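Local coordinates for protein probable glucarate dehydratase (Mycobacterium smegmatis str. MC2 155, PDB 3VDG) that probably dehydrates glucarate or a related acid sugar, as a metal-dependent member of the enolase superfamily, at residues A[267-272]-A[288-293]; A[212-217]-A[242-247]. All blocks are in the same frame, centred on the assembly; numbering follows the deposited sequence.

Contacts 2 and 1 pair the strands of two beta-alpha-beta units of the C-terminal barrel domain, their centres about 9 Å apart. Strands 241-244 and 267-269 are parallel neighbours in the same sheet, so the second strand of contact 2 runs beside the first of contact 1; Glu269 N lies 2.9 Å from Leu243 O, a probable hydrogen bond. Both contacts end at one sodium ion: 242-247 supplies Asp244, 267-272 supplies Glu269 and 288-293 supplies Asn292, while two waters bound to the ion are common to both. The sodium probably occupies the magnesium site of the family. Past the ion, Asn246 and, more weakly, Asn292 hold a formic acid molecule, probably from the crystallisation liquor, which may mark the substrate pocket.

Contact 1 (A[267-272]-A[288-293]); sequences YLEDPT and PLATNM. With NA (sodium ion), chain C; FMT (formic acid), chain B.
Pro288 opens the pairing of two parallel strands in a beta-alpha-beta unit of the enolase-type barrel, its O accepting from Leu268 N while Tyr267 CB rests near the same oxygen. Leu289 lies alongside Leu268, both pointing the same way, with CD2 3.9 Å from Leu268 CB; Leu289 and Pro271 pack on helix 275-284, which connects the strands. On the other side of the sheet, Ala290 CB sits over the face of the Tyr267 ring, 4.0 Å from its centroid, a CH-pi contact. The ring is turned there by a chi1 of 54°, and its OH bonds Ser341. Ala290 N and O continue the pairing with Leu268 O and Asp270 N. Just past strand 267-269 the Asp270 carboxylate takes over, both oxygens using their syn lone pairs: OD1 receives Thr291 OG1 at 2.6 Å and OD2 receives Asn292 N at 2.9 Å. This grip on the backbone is consistent with fixing the start of the Asn292 side chain, whose OD1 binds the sodium at 2.2 Å, as does Glu269 OE2; Glu269 OE1 forms a salt bridge with Lys214. Met293 N closes an ST turn on Thr291 OG1, and Met293 CG packs 3.5 Å from Asp270 OD2.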
# COMPACT_ATOMS: atom_id res chain seq x y z
N TYR A 267 0.26 25.48 3.44
CA TYR A 267 0.69 24.79 4.65
C TYR A 267 2.03 25.35 5.10
O TYR A 267 2.68 26.07 4.35
CB TYR A 267 0.76 23.25 4.47
CG TYR A 267 1.59 22.69 3.31
CD1 TYR A 267 0.98 21.96 2.30
CD2 TYR A 267 2.98 22.82 3.27
CE1 TYR A 267 1.72 21.40 1.25
CE2 TYR A 267 3.73 22.26 2.24
CZ TYR A 267 3.10 21.55 1.23
OH TYR A 267 3.83 20.99 0.19
N LEU A 268 2.42 25.05 6.33
CA LEU A 268 3.70 25.48 6.89
C LEU A 268 4.55 24.24 7.16
O LEU A 268 4.12 23.37 7.92
CB LEU A 268 3.44 26.22 8.21
CG LEU A 268 4.65 26.69 9.01
CD1 LEU A 268 5.39 27.74 8.19
CD2 LEU A 268 4.18 27.29 10.33
N GLU A 269 5.72 24.11 6.53
CA GLU A 269 6.48 22.85 6.64
C GLU A 269 7.53 22.97 7.72
O GLU A 269 8.28 23.94 7.74
CB GLU A 269 7.25 22.49 5.35
CG GLU A 269 6.58 22.78 4.03
CD GLU A 269 7.45 22.36 2.85
OE1 GLU A 269 7.25 22.90 1.74
OE2 GLU A 269 8.36 21.51 3.04
N ASP A 270 7.62 21.95 8.58
CA ASP A 270 8.71 21.85 9.56
C ASP A 270 9.11 23.18 10.17
O ASP A 270 10.27 23.60 10.05
CB ASP A 270 9.94 21.17 8.93
CG ASP A 270 9.67 19.72 8.58
OD1 ASP A 270 9.21 19.01 9.50
OD2 ASP A 270 9.88 19.32 7.41
N PRO A 271 8.16 23.86 10.82
CA PRO A 271 8.57 25.09 11.50
C PRO A 271 9.57 24.86 12.65
O PRO A 271 10.42 25.70 12.89
CB PRO A 271 7.24 25.65 12.06
CG PRO A 271 6.31 24.46 12.11
CD PRO A 271 6.71 23.60 10.93
N THR A 272 9.49 23.72 13.33
CA THR A 272 10.22 23.53 14.58
C THR A 272 10.66 22.06 14.67
O THR A 272 10.04 21.19 14.05
CB THR A 272 9.33 23.93 15.78
OG1 THR A 272 10.13 24.05 16.97
CG2 THR A 272 8.20 22.91 16.02
N PRO A 288 -2.49 23.83 8.07
CA PRO A 288 -1.91 22.51 8.35
C PRO A 288 -0.38 22.59 8.42
O PRO A 288 0.22 23.39 7.69
CB PRO A 288 -2.30 21.68 7.11
CG PRO A 288 -3.36 22.45 6.41
CD PRO A 288 -3.17 23.89 6.76
N LEU A 289 0.23 21.78 9.29
CA LEU A 289 1.68 21.61 9.27
C LEU A 289 2.04 20.43 8.39
O LEU A 289 1.36 19.40 8.42
CB LEU A 289 2.23 21.33 10.68
CG LEU A 289 2.01 22.45 11.71
CD1 LEU A 289 2.93 22.18 12.90
CD2 LEU A 289 2.33 23.80 11.07
N ALA A 290 3.10 20.58 7.62
CA ALA A 290 3.63 19.52 6.77
C ALA A 290 5.03 19.17 7.24
O ALA A 290 5.68 19.96 7.91
CB ALA A 290 3.68 20.00 5.33
N THR A 291 5.52 17.98 6.87
CA THR A 291 6.87 17.62 7.22
C THR A 291 7.56 16.75 6.17
O THR A 291 6.92 15.95 5.50
CB THR A 291 6.92 16.86 8.54
OG1 THR A 291 8.29 16.69 8.93
CG2 THR A 291 6.29 15.48 8.36
N ASN A 292 8.88 16.93 6.05
CA ASN A 292 9.77 15.90 5.52
C ASN A 292 10.99 15.78 6.40
O ASN A 292 12.09 15.54 5.92
CB ASN A 292 10.23 16.22 4.11
CG ASN A 292 10.81 17.62 3.99
OD1 ASN A 292 10.18 18.50 3.41
ND2 ASN A 292 11.99 17.84 4.55
N MET A 293 10.81 16.00 7.70
CA MET A 293 11.92 15.90 8.61
C MET A 293 11.58 15.02 9.79
O MET A 293 12.39 14.21 10.19
CB MET A 293 12.39 17.28 9.09
CG MET A 293 13.06 18.10 8.01
SD MET A 293 13.50 19.76 8.60
CE MET A 293 14.96 19.36 9.55
NA NA C . 10.39 20.69 3.32
C FMT B . 15.04 20.07 2.59
O1 FMT B . 13.96 20.29 3.12
O2 FMT B . 15.34 18.85 2.13
O HOH W 1 11.39 20.68 5.46
O HOH W 2 11.97 20.58 1.66

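Contact 2 (A[212-217]-A[242-247]). With NA (sodium ion), chain C; FMT (formic acid), chain B.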
# COMPACT_ATOMS: atom_id res chain seq x y z
N ALA A 212 1.85 27.12 -7.92
CA ALA A 212 2.00 27.13 -6.45
C ALA A 212 3.45 27.52 -6.16
O ALA A 212 4.33 27.30 -7.01
CB ALA A 212 1.68 25.77 -5.84
N ILE A 213 3.70 28.10 -5.00
CA ILE A 213 5.02 28.67 -4.75
C ILE A 213 5.50 28.28 -3.36
O ILE A 213 4.74 28.34 -2.38
CB ILE A 213 4.99 30.21 -4.82
CG1 ILE A 213 4.48 30.70 -6.19
CG2 ILE A 213 6.36 30.79 -4.54
CD1 ILE A 213 4.31 32.21 -6.27
N LYS A 214 6.75 27.86 -3.26
CA LYS A 214 7.29 27.51 -1.96
C LYS A 214 8.53 28.35 -1.70
O LYS A 214 9.33 28.53 -2.60
CB LYS A 214 7.69 26.04 -1.94
CG LYS A 214 8.54 25.66 -0.73
CD LYS A 214 8.92 24.18 -0.74
CE LYS A 214 9.67 23.79 0.52
NZ LYS A 214 9.88 22.32 0.61
N LEU A 215 8.69 28.84 -0.46
CA LEU A 215 9.91 29.56 -0.08
C LEU A 215 10.74 28.77 0.94
O LEU A 215 10.22 28.35 1.99
CB LEU A 215 9.57 30.95 0.49
CG LEU A 215 10.74 31.81 1.01
CD1 LEU A 215 11.68 32.16 -0.12
CD2 LEU A 215 10.26 33.08 1.72
N LYS A 216 12.01 28.56 0.63
CA LYS A 216 12.95 27.96 1.58
C LYS A 216 13.37 29.07 2.55
O LYS A 216 14.03 30.04 2.15
CB LYS A 216 14.19 27.42 0.85
CG LYS A 216 15.23 26.80 1.79
CD LYS A 216 15.11 25.28 1.85
CE LYS A 216 13.75 24.81 2.33
NZ LYS A 216 13.71 23.32 2.43
N GLY A 217 12.95 28.95 3.80
CA GLY A 217 13.22 29.95 4.83
C GLY A 217 14.23 29.42 5.84
O GLY A 217 15.02 28.53 5.54
N ARG A 242 3.76 28.25 0.30
CA ARG A 242 4.23 27.42 1.39
C ARG A 242 5.53 27.99 1.89
O ARG A 242 6.28 28.57 1.11
CB ARG A 242 4.52 26.01 0.90
CG ARG A 242 3.36 25.35 0.18
CD ARG A 242 3.95 24.37 -0.80
NE ARG A 242 2.91 23.73 -1.58
CZ ARG A 242 3.12 22.78 -2.47
NH1 ARG A 242 4.36 22.35 -2.71
NH2 ARG A 242 2.09 22.26 -3.11
N LEU A 243 5.80 27.79 3.17
CA LEU A 243 7.05 28.28 3.75
C LEU A 243 7.67 27.12 4.51
O LEU A 243 6.98 26.37 5.19
CB LEU A 243 6.74 29.45 4.70
CG LEU A 243 7.88 30.05 5.53
CD1 LEU A 243 8.99 30.59 4.63
CD2 LEU A 243 7.31 31.17 6.42
N ASP A 244 8.99 26.98 4.40
CA ASP A 244 9.70 25.85 4.99
C ASP A 244 11.03 26.30 5.56
O ASP A 244 12.00 26.49 4.82
CB ASP A 244 9.94 24.81 3.90
CG ASP A 244 10.84 23.66 4.36
OD1 ASP A 244 11.05 23.48 5.58
OD2 ASP A 244 11.32 22.94 3.47
N PRO A 245 11.09 26.52 6.88
CA PRO A 245 12.36 26.97 7.44
C PRO A 245 13.21 25.82 7.97
O PRO A 245 14.14 26.06 8.75
CB PRO A 245 11.91 27.83 8.63
CG PRO A 245 10.69 27.10 9.12
CD PRO A 245 10.00 26.58 7.87
N ASN A 246 12.89 24.58 7.59
CA ASN A 246 13.71 23.42 8.02
C ASN A 246 13.96 23.42 9.54
O ASN A 246 15.10 23.25 9.98
CB ASN A 246 15.05 23.38 7.26
CG ASN A 246 14.90 22.88 5.82
OD1 ASN A 246 15.17 23.61 4.86
ND2 ASN A 246 14.47 21.63 5.67
N ALA A 247 12.91 23.62 10.32
CA ALA A 247 12.98 23.53 11.78
C ALA A 247 13.85 24.60 12.43
O ALA A 247 14.39 24.39 13.52
CB ALA A 247 13.45 22.14 12.23
NA NA C . 10.39 20.69 3.32
C FMT B . 15.04 20.07 2.59
O1 FMT B . 13.96 20.29 3.12
O2 FMT B . 15.34 18.85 2.13
O HOH W 2 11.97 20.58 1.66
O HOH W 3 16.35 26.04 5.29
O HOH W 1 11.39 20.68 5.46
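Asp244 OD2 is gripped by the sodium ion at 2.4 Å, by Lys216 NZ at 2.6 Å and, weakly, by Lys214 NZ at 3.3 Å, both lysines forming salt bridges. Lys216 approaches from above the carboxylate plane, 56° out of it. The two lysines reach the carboxylate differently. Lys214 is extended throughout and crosses Asp244 at a slant, with NZ also paired to Glu269 and Asp370; Lys216 runs beside Asp244 but bends at chi2 (98°) and chi3 (-60°), which brings NZ within 2.8 Å of Asn246 OD1 as well. Asp244 OD1 accepts from Asn246 N in an Asx turn, so the carboxylate is held by the backbone just past the strand as well as by the metal. Asn246 in turn points ND2 at formic acid O1, an almost straight bond of 2.9 Å.

Behind this cluster, parallel strands 213-216 and 241-244, joined through helix 222-235, form a beta-alpha-beta unit of the barrel. Leu215 N and O bond Arg242 O and Asp244 N, and Gly217 N continues to Asp244 O. Leu215 and Leu243 lie side by side on the face away from the metal, Leu215 touching helix 194-208. Arg242 shares the lysine face, where its guanidinium is anchored by Glu266, Asp370 and Ala368 O. Such a pair of lysines beside a metal-bound aspartate recalls the Lys-X-Lys motif of acid-sugar dehydratases, in which the second lysine commonly acts as a base; a similar role for Lys216 is plausible here.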